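Local coordinates for Polyphosphate:AMP phosphotransferase (Pseudomonas aeruginosa PAO1, PDB 3CZP), which transfers a phosphate from inorganic polyphosphate to AMP to make ADP, working with magnesium as a homodimer of chains that each hold two fused PPK2 domains, at residues 284-289 / 482-487; 406-411 / 463-468; 293-298 / 492-497. One frame throughout, in Å; residues are numbered along the deposited sequence.

Contact 1 of 3, residues 284-289 / 482-487; sequences QARLAG and VLRTIN
R286 reaches across from one helix and lays one face of its guanidinium over CB of N487 on the other, which lies 3.4 Å from CZ of R286 and over the centre of that face. The arginine spans the gap because its chain runs straight: CG is anti to the backbone N (chi1 -172°) and the carbons stay extended as far as NE. The N487 amide is turned 55° from the guanidinium plane, and no hydrogen bond joins the pair. ND2 of N487 bonds instead to E283, which also pairs with R286 NH1, while E491 and D488 take NE and NH2. With three carboxylates around it, the long chain and planar, many-handed head of an arginine suit this partly exposed place, and the charge is probably well compensated even with R484 nearby.

N487 sends its other amide atom toward the neighbouring helix: OD1 lies 3.1 Å from CB of L287, beside its backbone, in a contact without a hydrogen bond. Next to these polar groups the interface is apolar. L287 puts CD1 against CG2 of I486 at 3.8 Å and CD2 against CD2 of L483 at 4.1 Å, its side chain meeting that of L483 at about a right angle. Q284 adds only its aliphatic part, CG to CD1 of L483 at 3.8 Å, its amide nitrogen bonding to the backbone of R319.

The axes approach to 9.4 Å at 30°, a nearly parallel helix pair with an apolar seam on the side of helix 313-321 and charged side chains along its other edge, flanking the sheet of a P-loop kinase-like PPK2 domain.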
ATOM      1  N   GLN A 284      16.606 -20.433  21.389  1.00 32.71           N
ATOM      2  CA  GLN A 284      15.430 -20.614  20.545  1.00 32.35           C
ATOM      3  C   GLN A 284      14.157 -20.875  21.390  1.00 32.00           C
ATOM      4  O   GLN A 284      13.120 -20.225  21.151  1.00 33.27           O
ATOM      5  CB  GLN A 284      15.684 -21.711  19.523  1.00 32.20           C
ATOM      6  CG  GLN A 284      16.715 -21.303  18.456  1.00 33.10           C
ATOM      7  CD  GLN A 284      17.040 -22.423  17.498  1.00 32.53           C
ATOM      8  OE1 GLN A 284      17.026 -23.598  17.878  1.00 35.44           O
ATOM      9  NE2 GLN A 284      17.322 -22.067  16.232  1.00 34.21           N
ATOM     10  N   ALA A 285      14.247 -21.750  22.396  1.00 31.70           N
ATOM     11  CA  ALA A 285      13.128 -21.999  23.347  1.00 30.79           C
ATOM     12  C   ALA A 285      12.745 -20.744  24.135  1.00 30.52           C
ATOM     13  O   ALA A 285      11.545 -20.483  24.411  1.00 30.36           O
ATOM     14  CB  ALA A 285      13.501 -23.152  24.317  1.00 30.29           C
ATOM     15  N   ARG A 286      13.767 -19.971  24.517  1.00 29.67           N
ATOM     16  CA  ARG A 286      13.573 -18.759  25.321  1.00 28.98           C
ATOM     17  C   ARG A 286      12.839 -17.748  24.457  1.00 28.43           C
ATOM     18  O   ARG A 286      11.860 -17.162  24.897  1.00 27.21           O
ATOM     19  CB  ARG A 286      14.929 -18.203  25.777  1.00 28.31           C
ATOM     20  CG  ARG A 286      14.859 -17.056  26.766  1.00 29.10           C
ATOM     21  CD  ARG A 286      16.248 -16.653  27.152  1.00 30.02           C
ATOM     22  NE  ARG A 286      16.323 -15.314  27.731  1.00 31.11           N
ATOM     23  CZ  ARG A 286      17.411 -14.549  27.685  1.00 31.34           C
ATOM     24  NH1 ARG A 286      18.507 -14.958  27.052  1.00 31.82           N
ATOM     25  NH2 ARG A 286      17.405 -13.351  28.239  1.00 30.21           N
ATOM     26  N   LEU A 287      13.277 -17.591  23.208  1.00 27.68           N
ATOM     27  CA  LEU A 287      12.590 -16.679  22.268  1.00 27.66           C
ATOM     28  C   LEU A 287      11.154 -17.119  22.029  1.00 27.39           C
ATOM     29  O   LEU A 287      10.271 -16.297  22.097  1.00 27.45           O
ATOM     30  CB  LEU A 287      13.309 -16.546  20.918  1.00 27.55           C
ATOM     31  CG  LEU A 287      12.570 -15.657  19.872  1.00 27.98           C
ATOM     32  CD1 LEU A 287      12.458 -14.232  20.380  1.00 25.55           C
ATOM     33  CD2 LEU A 287      13.251 -15.669  18.551  1.00 26.88           C
ATOM     34  N   ALA A 288      10.914 -18.401  21.767  1.00 27.59           N
ATOM     35  CA  ALA A 288       9.560 -18.868  21.524  1.00 27.37           C
ATOM     36  C   ALA A 288       8.667 -18.522  22.730  1.00 27.58           C
ATOM     37  O   ALA A 288       7.505 -18.119  22.587  1.00 27.26           O
ATOM     38  CB  ALA A 288       9.575 -20.354  21.285  1.00 27.82           C
ATOM     39  N   GLY A 289       9.209 -18.671  23.932  1.00 27.76           N
ATOM     40  CA  GLY A 289       8.392 -18.471  25.126  1.00 27.40           C
ATOM     41  C   GLY A 289       8.111 -17.009  25.360  1.00 27.81           C
ATOM     42  O   GLY A 289       7.028 -16.639  25.799  1.00 27.97           O
ATOM     43  N   VAL A 482      23.088 -13.301  18.603  1.00 30.00           N
ATOM     44  CA  VAL A 482      21.933 -12.643  17.987  1.00 29.47           C
ATOM     45  C   VAL A 482      20.665 -13.033  18.740  1.00 28.75           C
ATOM     46  O   VAL A 482      19.879 -12.173  19.168  1.00 27.45           O
ATOM     47  CB  VAL A 482      21.815 -13.009  16.451  1.00 29.03           C
ATOM     48  CG1 VAL A 482      20.439 -12.694  15.939  1.00 29.91           C
ATOM     49  CG2 VAL A 482      22.890 -12.258  15.606  1.00 27.82           C
ATOM     50  N   LEU A 483      20.484 -14.336  18.928  1.00 28.15           N
ATOM     51  CA  LEU A 483      19.309 -14.826  19.633  1.00 28.37           C
ATOM     52  C   LEU A 483      19.319 -14.288  21.075  1.00 29.29           C
ATOM     53  O   LEU A 483      18.332 -13.723  21.525  1.00 29.91           O
ATOM     54  CB  LEU A 483      19.253 -16.353  19.626  1.00 28.97           C
ATOM     55  CG  LEU A 483      18.554 -17.041  18.439  1.00 29.31           C
ATOM     56  CD1 LEU A 483      19.183 -18.397  18.240  1.00 27.02           C
ATOM     57  CD2 LEU A 483      17.058 -17.178  18.664  1.00 28.10           C
ATOM     58  N   ARG A 484      20.445 -14.408  21.769  1.00 28.26           N
ATOM     59  CA  ARG A 484      20.486 -13.970  23.176  1.00 28.43           C
ATOM     60  C   ARG A 484      20.137 -12.482  23.347  1.00 27.72           C
ATOM     61  O   ARG A 484      19.464 -12.111  24.295  1.00 26.09           O
ATOM     62  CB  ARG A 484      21.826 -14.210  23.762  1.00 27.67           C
ATOM     63  CG  ARG A 484      21.881 -14.083  25.268  1.00 29.63           C
ATOM     64  CD  ARG A 484      23.271 -14.421  25.755  1.00 28.59           C
ATOM     65  NE  ARG A 484      23.574 -15.845  25.794  1.00 29.75           N
ATOM     66  CZ  ARG A 484      24.549 -16.462  25.106  1.00 29.33           C
ATOM     67  NH1 ARG A 484      24.748 -17.759  25.279  1.00 23.73           N
ATOM     68  NH2 ARG A 484      25.291 -15.806  24.205  1.00 30.25           N
ATOM     69  N   THR A 485      20.617 -11.654  22.424  1.00 28.11           N
ATOM     70  CA  THR A 485      20.339 -10.232  22.441  1.00 28.00           C
ATOM     71  C   THR A 485      18.866  -9.912  22.255  1.00 29.41           C
ATOM     72  O   THR A 485      18.291  -9.060  22.976  1.00 30.89           O
ATOM     73  CB  THR A 485      21.115  -9.476  21.361  1.00 28.77           C
ATOM     74  OG1 THR A 485      22.522  -9.707  21.501  1.00 22.96           O
ATOM     75  CG2 THR A 485      20.820  -7.954  21.469  1.00 26.61           C
ATOM     76  N   ILE A 486      18.263 -10.519  21.254  1.00 29.37           N
ATOM     77  CA  ILE A 486      16.834 -10.394  21.065  1.00 30.33           C
ATOM     78  C   ILE A 486      16.105 -10.712  22.368  1.00 30.64           C
ATOM     79  O   ILE A 486      15.336  -9.905  22.845  1.00 32.26           O
ATOM     80  CB  ILE A 486      16.327 -11.256  19.892  1.00 30.29           C
ATOM     81  CG1 ILE A 486      16.859 -10.678  18.563  1.00 29.29           C
ATOM     82  CG2 ILE A 486      14.807 -11.290  19.805  1.00 29.17           C
ATOM     83  CD1 ILE A 486      16.621 -11.617  17.424  1.00 29.86           C
ATOM     84  N   ASN A 487      16.385 -11.879  22.939  1.00 31.12           N
ATOM     85  CA  ASN A 487      15.780 -12.333  24.167  1.00 30.77           C
ATOM     86  C   ASN A 487      16.036 -11.394  25.338  1.00 30.76           C
ATOM     87  O   ASN A 487      15.109 -11.107  26.098  1.00 29.48           O
ATOM     88  CB  ASN A 487      16.317 -13.741  24.540  1.00 30.04           C
ATOM     89  CG  ASN A 487      15.861 -14.856  23.554  1.00 30.17           C
ATOM     90  OD1 ASN A 487      14.868 -14.704  22.849  1.00 25.83           O
ATOM     91  ND2 ASN A 487      16.586 -15.986  23.539  1.00 25.01           N
TER

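Contact 2 of 3, residues 406-411 / 463-468; sequences VVKFWL and EIAPWT
Strand 404-412 and the start of strand 467-471 run parallel, with F409 opposite T468, whose N and O bond to K408 and W410, the residues flanking F409: N gives to O of K408 at 2.9 Å, and O takes the N-H of W410 at 3.0 Å. Toward V406 the chains are joined by water. One water donates to the carbonyls of V406 and P466; another donates to O of P466, accepts from N of K408 and also meets OG1 of T468.

K408 and W467 meet on one face of the sheet. The lysine crosses the indole at about a right angle, its CB 3.8 Å from the centroid of the six-membered ring in a CH-pi contact, and its CD lies near CE2. A bend at chi3 (-72°) then brings NZ to O of A465 at 2.9 Å, a weak bond. A lysine suits the place because its methylenes pack on the indole while its buried ammonium pairs with E396, T460 and Y368. A465, small enough to fit beside the lysine chain, also touches CG1 of V406 with its CB. At its far edge the indole ring comes in plane to the backbone of F409, CZ3 standing 3.5 Å from O of F409, while NE1 bonds to T460. On the other face of the sheet, F409 and T468 lie side by side, CD1 of F409 3.9 Å from CB of T468.

Strand 467-471 lies at one edge of the five-stranded parallel sheet in this chain, and 404-412 lies between it and 300-307. Helix 446-460 packs on W467 and W410, whereas helix 475-496 covers F409 and T468 from the other face.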
ATOM      1  N   VAL A 406      13.259  -2.514  19.603  1.00 26.23           N
ATOM      2  CA  VAL A 406      14.164  -2.361  18.486  1.00 26.51           C
ATOM      3  C   VAL A 406      15.576  -2.931  18.811  1.00 26.74           C
ATOM      4  O   VAL A 406      16.270  -2.477  19.760  1.00 26.89           O
ATOM      5  CB  VAL A 406      14.234  -0.893  18.108  1.00 27.00           C
ATOM      6  CG1 VAL A 406      15.238  -0.664  17.008  1.00 25.27           C
ATOM      7  CG2 VAL A 406      12.811  -0.359  17.759  1.00 25.47           C
ATOM      8  N   VAL A 407      15.982  -3.937  18.035  1.00 24.50           N
ATOM      9  CA  VAL A 407      17.288  -4.566  18.188  1.00 24.77           C
ATOM     10  C   VAL A 407      18.069  -4.386  16.880  1.00 25.33           C
ATOM     11  O   VAL A 407      17.494  -4.553  15.815  1.00 24.39           O
ATOM     12  CB  VAL A 407      17.097  -6.040  18.611  1.00 25.08           C
ATOM     13  CG1 VAL A 407      18.419  -6.653  18.927  1.00 26.53           C
ATOM     14  CG2 VAL A 407      16.205  -6.100  19.935  1.00 21.67           C
ATOM     15  N   LYS A 408      19.348  -4.007  16.953  1.00 24.18           N
ATOM     16  CA  LYS A 408      20.160  -3.686  15.771  1.00 24.00           C
ATOM     17  C   LYS A 408      21.516  -4.410  15.794  1.00 23.43           C
ATOM     18  O   LYS A 408      22.282  -4.271  16.741  1.00 23.66           O
ATOM     19  CB  LYS A 408      20.426  -2.167  15.741  1.00 24.52           C
ATOM     20  CG  LYS A 408      19.202  -1.289  15.509  1.00 22.83           C
ATOM     21  CD  LYS A 408      19.605   0.175  15.365  1.00 24.16           C
ATOM     22  CE  LYS A 408      20.050   0.828  16.661  1.00 24.96           C
ATOM     23  NZ  LYS A 408      20.194   2.375  16.595  1.00 20.99           N
ATOM     24  N   PHE A 409      21.823  -5.160  14.744  1.00 23.80           N
ATOM     25  CA  PHE A 409      23.032  -5.974  14.686  1.00 23.70           C
ATOM     26  C   PHE A 409      23.968  -5.516  13.563  1.00 24.58           C
ATOM     27  O   PHE A 409      23.558  -5.383  12.417  1.00 25.04           O
ATOM     28  CB  PHE A 409      22.661  -7.466  14.457  1.00 24.08           C
ATOM     29  CG  PHE A 409      21.819  -8.095  15.581  1.00 23.79           C
ATOM     30  CD1 PHE A 409      22.384  -8.406  16.820  1.00 24.78           C
ATOM     31  CD2 PHE A 409      20.481  -8.354  15.397  1.00 23.17           C
ATOM     32  CE1 PHE A 409      21.641  -8.939  17.815  1.00 23.44           C
ATOM     33  CE2 PHE A 409      19.741  -8.925  16.406  1.00 24.25           C
ATOM     34  CZ  PHE A 409      20.315  -9.210  17.608  1.00 25.19           C
ATOM     35  N   TRP A 410      25.239  -5.337  13.891  1.00 24.93           N
ATOM     36  CA  TRP A 410      26.275  -5.207  12.917  1.00 25.50           C
ATOM     37  C   TRP A 410      27.112  -6.439  13.047  1.00 26.04           C
ATOM     38  O   TRP A 410      27.787  -6.618  14.047  1.00 26.56           O
ATOM     39  CB  TRP A 410      27.166  -3.970  13.140  1.00 25.49           C
ATOM     40  CG  TRP A 410      28.281  -3.984  12.184  1.00 25.82           C
ATOM     41  CD1 TRP A 410      29.575  -4.436  12.405  1.00 27.32           C
ATOM     42  CD2 TRP A 410      28.212  -3.662  10.786  1.00 27.04           C
ATOM     43  NE1 TRP A 410      30.307  -4.372  11.219  1.00 26.65           N
ATOM     44  CE2 TRP A 410      29.502  -3.904  10.223  1.00 25.37           C
ATOM     45  CE3 TRP A 410      27.185  -3.203   9.954  1.00 27.40           C
ATOM     46  CZ2 TRP A 410      29.782  -3.682   8.878  1.00 28.32           C
ATOM     47  CZ3 TRP A 410      27.478  -2.984   8.595  1.00 27.50           C
ATOM     48  CH2 TRP A 410      28.747  -3.227   8.074  1.00 26.52           C
ATOM     49  N   LEU A 411      27.039  -7.301  12.046  1.00 26.55           N
ATOM     50  CA  LEU A 411      27.843  -8.516  12.042  1.00 27.42           C
ATOM     51  C   LEU A 411      29.208  -8.191  11.448  1.00 27.89           C
ATOM     52  O   LEU A 411      29.338  -7.859  10.264  1.00 28.30           O
ATOM     53  CB  LEU A 411      27.172  -9.674  11.283  1.00 27.47           C
ATOM     54  CG  LEU A 411      26.252 -10.576  12.126  1.00 28.86           C
ATOM     55  CD1 LEU A 411      25.135  -9.815  12.789  1.00 29.22           C
ATOM     56  CD2 LEU A 411      25.693 -11.709  11.203  1.00 27.15           C
ATOM     57  N   GLU A 463      20.507   5.112  24.012  1.00 33.93           N
ATOM     58  CA  GLU A 463      19.897   4.408  25.133  1.00 34.13           C
ATOM     59  C   GLU A 463      18.621   3.656  24.733  1.00 34.46           C
ATOM     60  O   GLU A 463      18.390   2.543  25.174  1.00 34.37           O
ATOM     61  CB  GLU A 463      19.608   5.414  26.251  1.00 35.94           C
ATOM     62  CG  GLU A 463      18.787   4.894  27.460  1.00 37.69           C
ATOM     63  CD  GLU A 463      19.636   4.580  28.693  1.00 44.77           C
ATOM     64  OE1 GLU A 463      20.782   4.073  28.560  1.00 49.08           O
ATOM     65  OE2 GLU A 463      19.128   4.828  29.811  1.00 47.06           O
ATOM     66  N   ILE A 464      17.816   4.290  23.883  1.00 33.26           N
ATOM     67  CA  ILE A 464      16.569   3.728  23.356  1.00 33.26           C
ATOM     68  C   ILE A 464      16.798   2.558  22.392  1.00 30.57           C
ATOM     69  O   ILE A 464      16.115   1.575  22.465  1.00 27.97           O
ATOM     70  CB  ILE A 464      15.741   4.841  22.631  1.00 32.81           C
ATOM     71  CG1 ILE A 464      14.976   5.668  23.668  1.00 36.17           C
ATOM     72  CG2 ILE A 464      14.870   4.262  21.498  1.00 34.53           C
ATOM     73  CD1 ILE A 464      14.217   6.896  23.035  1.00 34.03           C
ATOM     74  N   ALA A 465      17.771   2.691  21.516  1.00 30.66           N
ATOM     75  CA  ALA A 465      18.127   1.651  20.547  1.00 30.54           C
ATOM     76  C   ALA A 465      19.625   1.493  20.404  1.00 30.71           C
ATOM     77  O   ALA A 465      20.210   2.064  19.484  1.00 31.26           O
ATOM     78  CB  ALA A 465      17.511   1.973  19.162  1.00 28.69           C
ATOM     79  N   PRO A 466      20.267   0.693  21.290  1.00 31.36           N
ATOM     80  CA  PRO A 466      21.699   0.455  21.120  1.00 30.82           C
ATOM     81  C   PRO A 466      22.056  -0.430  19.925  1.00 30.87           C
ATOM     82  O   PRO A 466      21.314  -1.336  19.544  1.00 30.64           O
ATOM     83  CB  PRO A 466      22.125  -0.201  22.442  1.00 31.81           C
ATOM     84  CG  PRO A 466      20.880  -0.643  23.120  1.00 32.25           C
ATOM     85  CD  PRO A 466      19.704   0.010  22.472  1.00 30.34           C
ATOM     86  N   TRP A 467      23.204  -0.147  19.316  1.00 31.25           N
ATOM     87  CA  TRP A 467      23.805  -1.079  18.379  1.00 30.80           C
ATOM     88  C   TRP A 467      24.516  -2.250  19.085  1.00 31.56           C
ATOM     89  O   TRP A 467      25.235  -2.029  20.026  1.00 31.90           O
ATOM     90  CB  TRP A 467      24.823  -0.356  17.528  1.00 31.07           C
ATOM     91  CG  TRP A 467      24.210   0.249  16.345  1.00 30.43           C
ATOM     92  CD1 TRP A 467      23.874   1.532  16.199  1.00 29.25           C
ATOM     93  CD2 TRP A 467      23.855  -0.419  15.127  1.00 32.75           C
ATOM     94  NE1 TRP A 467      23.339   1.740  14.981  1.00 31.12           N
ATOM     95  CE2 TRP A 467      23.290   0.559  14.288  1.00 31.36           C
ATOM     96  CE3 TRP A 467      23.966  -1.746  14.666  1.00 30.85           C
ATOM     97  CZ2 TRP A 467      22.814   0.274  13.005  1.00 30.94           C
ATOM     98  CZ3 TRP A 467      23.482  -2.049  13.402  1.00 31.68           C
ATOM     99  CH2 TRP A 467      22.933  -1.039  12.559  1.00 30.55           C
ATOM    100  N   THR A 468      24.340  -3.472  18.565  1.00 31.47           N
ATOM    101  CA  THR A 468      25.062  -4.659  19.030  1.00 31.52           C
ATOM    102  C   THR A 468      25.998  -5.064  17.957  1.00 31.90           C
ATOM    103  O   THR A 468      25.572  -5.371  16.868  1.00 31.93           O
ATOM    104  CB  THR A 468      24.115  -5.858  19.292  1.00 31.44           C
ATOM    105  OG1 THR A 468      23.055  -5.418  20.133  1.00 27.60           O
ATOM    106  CG2 THR A 468      24.872  -7.095  19.947  1.00 31.59           C
TER
HETATM  107  O   HOH W   1      18.488  -1.279  19.057  1.00 36.07           O
HETATM  108  O   HOH W   2      20.742  -3.975  19.872  1.00 32.13           O

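Contact 3 of 3, residues 293-298 / 492-497; sequences DKRFRQ and AAYKKD
The contact sets an Asx turn, just after helix 273-292, against a tyrosine near the end of helix 475-496. D293 is the first residue to leave the helix; its OD1 accepts the backbone N-H of R295 at 3.0 Å through the anti lone pair. The same oxygen takes NE of R295 at 2.9 Å, and OD2 takes NH2 at 3.1 Å, so the arginine grips the carboxylate side-on with two nitrogens in a salt bridge. Both of these bonds lie close to the guanidinium plane but come about 40° out of the carboxylate plane. An aspartate fits here because its short side chain can reach the backbone N-H two residues on and still offer an oxygen to each guanidinium nitrogen.

Held in this way, R295 becomes a lid on Y494. CB of R295 stands 3.7 Å from the centroid of the phenol ring in a CH-pi contact, and the bend at chi3 carries the guanidinium over the CD2 side of the ring and toward CB of Y494, with NE of R295 within 3.6 Å of CD2. The two planes are 27° apart, an oblique cover rather than a parallel stack. In the PPK2 fold this short 3-10 segment links helix 273-292 to central strand 300-307, so Y494 of the last helix packs against the connection between them. Its OH lies 3.3 Å from CB of F296, near the plane of the phenylalanine ring at its edge, and bonds to the carbonyl of L290 in the last turn of helix 273-292; a tyrosine supplies both the broad apolar face and the polar tip.

Closer to solvent, the amide of Q298 stacks on the carboxylate of D497 with planes 21° apart, NE2 to OD1 3.3 Å without a hydrogen bond, while OD2 of D497 bonds to H299.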
ATOM      1  N   ASP A 293       4.443 -15.136  25.462  1.00 31.21           N
ATOM      2  CA  ASP A 293       4.071 -14.531  26.752  1.00 31.05           C
ATOM      3  C   ASP A 293       2.988 -13.481  26.471  1.00 30.46           C
ATOM      4  O   ASP A 293       3.086 -12.735  25.494  1.00 27.84           O
ATOM      5  CB  ASP A 293       5.328 -13.903  27.391  1.00 31.08           C
ATOM      6  CG  ASP A 293       5.144 -13.496  28.845  1.00 32.31           C
ATOM      7  OD1 ASP A 293       4.346 -12.564  29.154  1.00 32.76           O
ATOM      8  OD2 ASP A 293       5.833 -14.098  29.691  1.00 35.73           O
ATOM      9  N   LYS A 294       1.961 -13.438  27.310  1.00 30.51           N
ATOM     10  CA  LYS A 294       0.865 -12.450  27.162  1.00 31.27           C
ATOM     11  C   LYS A 294       1.396 -10.988  27.083  1.00 30.71           C
ATOM     12  O   LYS A 294       0.761 -10.113  26.499  1.00 30.95           O
ATOM     13  CB  LYS A 294      -0.175 -12.610  28.305  1.00 31.13           C
ATOM     14  CG  LYS A 294       0.391 -12.466  29.759  1.00 33.46           C
ATOM     15  CD  LYS A 294      -0.700 -12.239  30.884  1.00 32.99           C
ATOM     16  CE  LYS A 294      -0.845 -13.447  31.838  1.00 36.71           C
ATOM     17  NZ  LYS A 294      -1.429 -13.141  33.216  1.00 36.93           N
ATOM     18  N   ARG A 295       2.575 -10.724  27.646  1.00 30.50           N
ATOM     19  CA  ARG A 295       3.095  -9.357  27.711  1.00 30.37           C
ATOM     20  C   ARG A 295       3.520  -8.844  26.347  1.00 30.28           C
ATOM     21  O   ARG A 295       3.603  -7.639  26.130  1.00 29.22           O
ATOM     22  CB  ARG A 295       4.239  -9.268  28.721  1.00 30.88           C
ATOM     23  CG  ARG A 295       3.701  -9.476  30.157  1.00 30.29           C
ATOM     24  CD  ARG A 295       4.775  -9.519  31.180  1.00 30.79           C
ATOM     25  NE  ARG A 295       5.575 -10.742  31.084  1.00 30.81           N
ATOM     26  CZ  ARG A 295       6.575 -11.031  31.893  1.00 32.93           C
ATOM     27  NH1 ARG A 295       6.927 -10.175  32.861  1.00 37.25           N
ATOM     28  NH2 ARG A 295       7.238 -12.160  31.729  1.00 34.88           N
ATOM     29  N   PHE A 296       3.768  -9.760  25.420  1.00 29.40           N
ATOM     30  CA  PHE A 296       4.112  -9.368  24.075  1.00 29.94           C
ATOM     31  C   PHE A 296       3.000  -8.644  23.323  1.00 30.26           C
ATOM     32  O   PHE A 296       3.268  -7.939  22.372  1.00 30.03           O
ATOM     33  CB  PHE A 296       4.574 -10.582  23.280  1.00 28.87           C
ATOM     34  CG  PHE A 296       5.362 -10.212  22.059  1.00 28.82           C
ATOM     35  CD1 PHE A 296       6.588  -9.563  22.181  1.00 30.58           C
ATOM     36  CD2 PHE A 296       4.918 -10.531  20.805  1.00 27.06           C
ATOM     37  CE1 PHE A 296       7.325  -9.218  21.044  1.00 26.80           C
ATOM     38  CE2 PHE A 296       5.647 -10.146  19.705  1.00 25.26           C
ATOM     39  CZ  PHE A 296       6.843  -9.504  19.855  1.00 26.96           C
ATOM     40  N   ARG A 297       1.743  -8.829  23.737  1.00 31.45           N
ATOM     41  CA  ARG A 297       0.588  -8.116  23.137  1.00 32.99           C
ATOM     42  C   ARG A 297       0.683  -6.618  23.185  1.00 32.30           C
ATOM     43  O   ARG A 297       0.076  -5.935  22.391  1.00 31.82           O
ATOM     44  CB  ARG A 297      -0.713  -8.463  23.883  1.00 33.26           C
ATOM     45  CG  ARG A 297      -1.115  -9.876  23.687  1.00 36.06           C
ATOM     46  CD  ARG A 297      -2.355 -10.238  24.460  1.00 37.56           C
ATOM     47  NE  ARG A 297      -2.746 -11.574  24.023  1.00 41.58           N
ATOM     48  CZ  ARG A 297      -3.375 -11.832  22.882  1.00 43.56           C
ATOM     49  NH1 ARG A 297      -3.669 -13.090  22.575  1.00 44.54           N
ATOM     50  NH2 ARG A 297      -3.747 -10.838  22.068  1.00 45.87           N
ATOM     51  N   GLN A 298       1.392  -6.130  24.188  1.00 32.76           N
ATOM     52  CA  GLN A 298       1.634  -4.716  24.385  1.00 33.96           C
ATOM     53  C   GLN A 298       2.778  -4.211  23.529  1.00 32.32           C
ATOM     54  O   GLN A 298       3.079  -3.021  23.540  1.00 33.63           O
ATOM     55  CB  GLN A 298       1.945  -4.519  25.864  1.00 34.69           C
ATOM     56  CG  GLN A 298       2.694  -3.264  26.249  1.00 38.61           C
ATOM     57  CD  GLN A 298       2.773  -3.089  27.761  1.00 37.28           C
ATOM     58  OE1 GLN A 298       2.437  -4.014  28.523  1.00 41.71           O
ATOM     59  NE2 GLN A 298       3.257  -1.907  28.203  1.00 41.83           N
ATOM     60  N   ALA A 492      13.881  -7.245  28.964  1.00 31.02           N
ATOM     61  CA  ALA A 492      14.103  -5.913  29.467  1.00 31.56           C
ATOM     62  C   ALA A 492      12.868  -5.035  29.376  1.00 31.65           C
ATOM     63  O   ALA A 492      12.535  -4.305  30.345  1.00 31.68           O
ATOM     64  CB  ALA A 492      15.257  -5.245  28.731  1.00 31.45           C
ATOM     65  N   ALA A 493      12.252  -5.060  28.192  1.00 31.49           N
ATOM     66  CA  ALA A 493      10.990  -4.423  27.905  1.00 30.94           C
ATOM     67  C   ALA A 493       9.918  -4.834  28.912  1.00 31.00           C
ATOM     68  O   ALA A 493       9.215  -3.984  29.454  1.00 29.85           O
ATOM     69  CB  ALA A 493      10.532  -4.793  26.506  1.00 30.60           C
ATOM     70  N   TYR A 494       9.777  -6.134  29.166  1.00 31.14           N
ATOM     71  CA  TYR A 494       8.773  -6.572  30.158  1.00 30.97           C
ATOM     72  C   TYR A 494       9.037  -6.024  31.568  1.00 31.35           C
ATOM     73  O   TYR A 494       8.107  -5.756  32.340  1.00 31.81           O
ATOM     74  CB  TYR A 494       8.703  -8.097  30.234  1.00 30.40           C
ATOM     75  CG  TYR A 494       8.234  -8.776  28.984  1.00 26.66           C
ATOM     76  CD1 TYR A 494       7.624  -8.055  27.938  1.00 24.95           C
ATOM     77  CD2 TYR A 494       8.380 -10.143  28.833  1.00 25.98           C
ATOM     78  CE1 TYR A 494       7.201  -8.688  26.796  1.00 24.17           C
ATOM     79  CE2 TYR A 494       7.959 -10.776  27.693  1.00 25.87           C
ATOM     80  CZ  TYR A 494       7.379 -10.046  26.660  1.00 27.19           C
ATOM     81  OH  TYR A 494       6.972 -10.689  25.494  1.00 24.98           O
ATOM     82  N   LYS A 495      10.308  -5.905  31.906  1.00 32.27           N
ATOM     83  CA  LYS A 495      10.719  -5.403  33.220  1.00 33.49           C
ATOM     84  C   LYS A 495      10.424  -3.913  33.361  1.00 33.94           C
ATOM     85  O   LYS A 495      10.312  -3.417  34.473  1.00 34.78           O
ATOM     86  CB  LYS A 495      12.198  -5.642  33.441  1.00 33.25           C
ATOM     87  CG  LYS A 495      12.582  -7.071  33.799  1.00 35.05           C
ATOM     88  CD  LYS A 495      14.091  -7.182  33.809  1.00 34.33           C
ATOM     89  CE  LYS A 495      14.573  -8.631  33.977  1.00 36.59           C
ATOM     90  NZ  LYS A 495      16.062  -8.709  34.128  1.00 37.95           N
ATOM     91  N   LYS A 496      10.326  -3.215  32.230  1.00 35.30           N
ATOM     92  CA  LYS A 496       9.988  -1.805  32.180  1.00 36.16           C
ATOM     93  C   LYS A 496       8.475  -1.586  32.236  1.00 36.70           C
ATOM     94  O   LYS A 496       8.040  -0.618  32.830  1.00 36.62           O
ATOM     95  CB  LYS A 496      10.609  -1.191  30.919  1.00 36.58           C
ATOM     96  CG  LYS A 496      10.556   0.338  30.811  1.00 36.92           C
ATOM     97  CD  LYS A 496      11.287   0.786  29.500  1.00 37.68           C
ATOM     98  CE  LYS A 496      10.857   2.157  28.925  1.00 38.12           C
ATOM     99  NZ  LYS A 496      11.369   2.310  27.520  1.00 39.62           N
ATOM    100  N   ASP A 497       7.711  -2.494  31.677  1.00 37.59           N
ATOM    101  CA  ASP A 497       6.285  -2.394  31.727  1.00 38.50           C
ATOM    102  C   ASP A 497       5.773  -2.533  33.132  1.00 40.56           C
ATOM    103  O   ASP A 497       6.368  -3.180  33.963  1.00 41.61           O
ATOM    104  CB  ASP A 497       5.636  -3.508  30.941  1.00 38.00           C
ATOM    105  CG  ASP A 497       6.064  -3.545  29.525  1.00 38.28           C
ATOM    106  OD1 ASP A 497       6.422  -2.511  28.987  1.00 41.55           O
ATOM    107  OD2 ASP A 497       6.042  -4.613  28.964  1.00 33.91           O
TER

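How the contacts relate
All three contacts lie in the second PPK2 domain, probably the catalytic one, since the N-terminal domain seems to be inactive; helix 475-496 ties them together. Contacts 1 and 3 are successive meetings of that helix with helix 273-292 and the turn after it, their centres 14 Å apart. Contact 2 belongs to the sheet beneath: strand 467-471 leads on into the helix, whose T485 bears on the strands, with CG2 3.6 Å from OG1 of T468. Contacts 1 and 2 are thus two layers, 15 Å between centres, whereas contacts 2 and 3 do not touch, their nearest atoms about 6 Å apart. An acetate ion, probably from crystallisation, lies about 4 Å from the side chain of P466 (nearest atoms).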